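Local coordinates for protein Alpha/beta hydrolase (Streptomyces albidoflavus, PDB 6KSU) that probably cyclises peptides made by a non-ribosomal peptide synthetase, joining residues of opposite chirality by macrolactamization, at residues D193-M198 with L213-P218. Residues are numbered along the deposited sequence; the frame is centred on the assembly and turned at random.
Sequences DWWTAM and LHDPRP
The Trp195 indole is sandwiched between Pro216 and Trp194. Pro216 CD makes a CH-pi contact over one face, 3.6 Å from the centroid of the six-membered ring, and Trp194 CE3 lies off-centre on the opposite face. At the indole edge, Trp195 NE1 donates to His214 O at 3.0 Å, reaching a lone pair in the carbonyl plane; the hydrogen bond is bent (138° at the hydrogen), with His214 O tilted 23° from the indole plane. The Arg217 guanidinium has Trp195 CB over the centre of one face and two partners at its edge. Side-on, its NE and NH2 grip the Asp215 carboxylate, NH2 to OD2 at 2.6 Å, while NH1 gives Thr196 OG1 a weak bond at 3.3 Å. A bend at chi3 (-60°) folds the arginine back onto Asp215. Asp215 OD1 takes both Arg217 NE, on its syn lone pair, and Arg217 N, from above the carboxylate, closing an Asx turn. At the helix N-terminus, Asp193 is the N-cap: OD1 accepts from Thr196 N at 2.8 Å, and OD2 from Thr196 OG1. The N-capped start of helix 194-206 is clasped by the loop that follows it, at the surface of the beta-lactamase-like domain.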
ATOM      1  N   ASP A 193      17.240  -7.945  13.104  1.00 34.37           N
ATOM      2  CA  ASP A 193      15.796  -7.951  12.932  1.00 32.21           C
ATOM      3  C   ASP A 193      15.349  -6.756  12.083  1.00 31.66           C
ATOM      4  O   ASP A 193      16.086  -5.774  11.897  1.00 27.64           O
ATOM      5  CB  ASP A 193      15.109  -7.938  14.291  1.00 31.11           C
ATOM      6  CG  ASP A 193      15.307  -6.624  15.034  1.00 35.83           C
ATOM      7  OD1 ASP A 193      14.599  -5.644  14.707  1.00 34.78           O
ATOM      8  OD2 ASP A 193      16.163  -6.564  15.947  1.00 40.01           O
ATOM      9  N   TRP A 194      14.120  -6.848  11.564  1.00 27.67           N
ATOM     10  CA  TRP A 194      13.631  -5.827  10.637  1.00 28.56           C
ATOM     11  C   TRP A 194      13.652  -4.430  11.257  1.00 23.85           C
ATOM     12  O   TRP A 194      14.032  -3.465  10.590  1.00 26.33           O
ATOM     13  CB  TRP A 194      12.212  -6.165  10.150  1.00 24.04           C
ATOM     14  CG  TRP A 194      11.595  -5.037   9.374  1.00 20.63           C
ATOM     15  CD1 TRP A 194      11.763  -4.773   8.049  1.00 22.89           C
ATOM     16  CD2 TRP A 194      10.722  -4.004   9.883  1.00 25.02           C
ATOM     17  NE1 TRP A 194      11.038  -3.645   7.688  1.00 19.63           N
ATOM     18  CE2 TRP A 194      10.394  -3.160   8.796  1.00 19.76           C
ATOM     19  CE3 TRP A 194      10.173  -3.730  11.144  1.00 24.19           C
ATOM     20  CZ2 TRP A 194       9.570  -2.051   8.934  1.00 21.97           C
ATOM     21  CZ3 TRP A 194       9.356  -2.627  11.287  1.00 23.48           C
ATOM     22  CH2 TRP A 194       9.047  -1.802  10.182  1.00 25.36           C
ATOM     23  N   TRP A 195      13.230  -4.299  12.520  1.00 22.25           N
ATOM     24  CA  TRP A 195      13.259  -2.990  13.185  1.00 28.13           C
ATOM     25  C   TRP A 195      14.674  -2.417  13.224  1.00 27.48           C
ATOM     26  O   TRP A 195      14.912  -1.277  12.797  1.00 25.17           O
ATOM     27  CB  TRP A 195      12.717  -3.096  14.611  1.00 27.12           C
ATOM     28  CG  TRP A 195      11.247  -3.337  14.745  1.00 27.25           C
ATOM     29  CD1 TRP A 195      10.293  -2.412  15.052  1.00 29.64           C
ATOM     30  CD2 TRP A 195      10.563  -4.596  14.632  1.00 28.12           C
ATOM     31  NE1 TRP A 195       9.057  -3.010  15.113  1.00 30.13           N
ATOM     32  CE2 TRP A 195       9.193  -4.348  14.859  1.00 26.67           C
ATOM     33  CE3 TRP A 195      10.974  -5.902  14.347  1.00 31.92           C
ATOM     34  CZ2 TRP A 195       8.235  -5.358  14.828  1.00 29.30           C
ATOM     35  CZ3 TRP A 195      10.015  -6.909  14.307  1.00 30.84           C
ATOM     36  CH2 TRP A 195       8.661  -6.627  14.543  1.00 31.90           C
ATOM     37  N   THR A 196      15.624  -3.194  13.755  1.00 26.38           N
ATOM     38  CA  THR A 196      16.987  -2.703  13.897  1.00 25.84           C
ATOM     39  C   THR A 196      17.562  -2.316  12.542  1.00 24.83           C
ATOM     40  O   THR A 196      18.185  -1.259  12.402  1.00 24.08           O
ATOM     41  CB  THR A 196      17.858  -3.761  14.577  1.00 28.99           C
ATOM     42  OG1 THR A 196      17.293  -4.093  15.850  1.00 30.19           O
ATOM     43  CG2 THR A 196      19.282  -3.265  14.768  1.00 28.36           C
ATOM     44  N   ALA A 197      17.334  -3.144  11.528  1.00 26.83           N
ATOM     45  CA  ALA A 197      17.878  -2.870  10.205  1.00 22.52           C
ATOM     46  C   ALA A 197      17.198  -1.664   9.569  1.00 24.49           C
ATOM     47  O   ALA A 197      17.871  -0.811   8.974  1.00 17.61           O
ATOM     48  CB  ALA A 197      17.726  -4.112   9.323  1.00 25.42           C
ATOM     49  N   MET A 198      15.863  -1.578   9.675  1.00 18.28           N
ATOM     50  CA  MET A 198      15.158  -0.398   9.181  1.00 19.57           C
ATOM     51  C   MET A 198      15.714   0.876   9.817  1.00 20.86           C
ATOM     52  O   MET A 198      15.995   1.868   9.130  1.00 19.43           O
ATOM     53  CB  MET A 198      13.655  -0.548   9.461  1.00 24.11           C
ATOM     54  CG  MET A 198      12.786   0.604   9.025  1.00 17.54           C
ATOM     55  SD  MET A 198      12.897   1.004   7.264  1.00 21.70           S
ATOM     56  CE  MET A 198      11.925  -0.282   6.488  1.00 25.90           C
ATOM     57  N   LEU A 213       4.215   1.174  15.140  1.00 25.66           N
ATOM     58  CA  LEU A 213       2.997   0.738  15.813  1.00 28.12           C
ATOM     59  C   LEU A 213       3.337  -0.115  17.027  1.00 27.89           C
ATOM     60  O   LEU A 213       2.856   0.138  18.135  1.00 28.73           O
ATOM     61  CB  LEU A 213       2.097  -0.037  14.834  1.00 23.41           C
ATOM     62  CG  LEU A 213       1.512   0.872  13.758  1.00 24.97           C
ATOM     63  CD1 LEU A 213       0.553   0.121  12.787  1.00 20.91           C
ATOM     64  CD2 LEU A 213       0.806   2.062  14.473  1.00 24.88           C
ATOM     65  N   HIS A 214       4.186  -1.119  16.841  1.00 28.51           N
ATOM     66  CA  HIS A 214       4.656  -1.960  17.937  1.00 28.58           C
ATOM     67  C   HIS A 214       6.135  -2.232  17.773  1.00 30.71           C
ATOM     68  O   HIS A 214       6.568  -2.717  16.720  1.00 32.67           O
ATOM     69  CB  HIS A 214       3.902  -3.295  17.986  1.00 32.68           C
ATOM     70  CG  HIS A 214       2.414  -3.148  17.974  1.00 38.79           C
ATOM     71  ND1 HIS A 214       1.711  -2.631  19.043  1.00 39.65           N
ATOM     72  CD2 HIS A 214       1.494  -3.456  17.026  1.00 35.95           C
ATOM     73  CE1 HIS A 214       0.421  -2.626  18.752  1.00 39.00           C
ATOM     74  NE2 HIS A 214       0.262  -3.120  17.536  1.00 37.65           N
ATOM     75  N   ASP A 215       6.895  -1.962  18.826  1.00 32.19           N
ATOM     76  CA  ASP A 215       8.322  -2.272  18.870  1.00 32.06           C
ATOM     77  C   ASP A 215       8.562  -3.356  19.912  1.00 32.09           C
ATOM     78  O   ASP A 215       8.503  -3.069  21.123  1.00 33.71           O
ATOM     79  CB  ASP A 215       9.130  -1.013  19.192  1.00 27.83           C
ATOM     80  CG  ASP A 215      10.619  -1.200  18.981  1.00 28.90           C
ATOM     81  OD1 ASP A 215      11.055  -2.360  18.865  1.00 27.96           O
ATOM     82  OD2 ASP A 215      11.371  -0.191  18.970  1.00 32.73           O
ATOM     83  N   PRO A 216       8.824  -4.604  19.513  1.00 36.94           N
ATOM     84  CA  PRO A 216       9.030  -5.681  20.495  1.00 34.79           C
ATOM     85  C   PRO A 216      10.417  -5.710  21.118  1.00 32.02           C
ATOM     86  O   PRO A 216      10.690  -6.615  21.913  1.00 37.66           O
ATOM     87  CB  PRO A 216       8.785  -6.952  19.665  1.00 30.87           C
ATOM     88  CG  PRO A 216       9.199  -6.564  18.281  1.00 37.02           C
ATOM     89  CD  PRO A 216       8.934  -5.082  18.125  1.00 33.04           C
ATOM     90  N   ARG A 217      11.297  -4.775  20.785  1.00 31.20           N
ATOM     91  CA  ARG A 217      12.616  -4.859  21.403  1.00 35.48           C
ATOM     92  C   ARG A 217      12.640  -4.071  22.706  1.00 38.17           C
ATOM     93  O   ARG A 217      11.955  -3.050  22.831  1.00 40.10           O
ATOM     94  CB  ARG A 217      13.691  -4.313  20.463  1.00 32.80           C
ATOM     95  CG  ARG A 217      13.680  -4.881  19.048  1.00 27.65           C
ATOM     96  CD  ARG A 217      14.404  -3.941  18.089  1.00 30.60           C
ATOM     97  NE  ARG A 217      13.764  -2.624  18.073  1.00 26.47           N
ATOM     98  CZ  ARG A 217      14.294  -1.524  17.548  1.00 26.52           C
ATOM     99  NH1 ARG A 217      15.504  -1.558  16.997  1.00 25.40           N
ATOM    100  NH2 ARG A 217      13.608  -0.383  17.587  1.00 24.87           N
ATOM    101  N   PRO A 218      13.386  -4.516  23.721  1.00 41.20           N
ATOM    102  CA  PRO A 218      13.584  -3.629  24.880  1.00 43.86           C
ATOM    103  C   PRO A 218      14.223  -2.330  24.446  1.00 43.05           C
ATOM    104  O   PRO A 218      13.649  -1.257  24.660  1.00 38.52           O
ATOM    105  CB  PRO A 218      14.478  -4.453  25.814  1.00 41.89           C
ATOM    106  CG  PRO A 218      15.147  -5.440  24.923  1.00 45.32           C
ATOM    107  CD  PRO A 218      14.183  -5.749  23.819  1.00 39.06           C
TER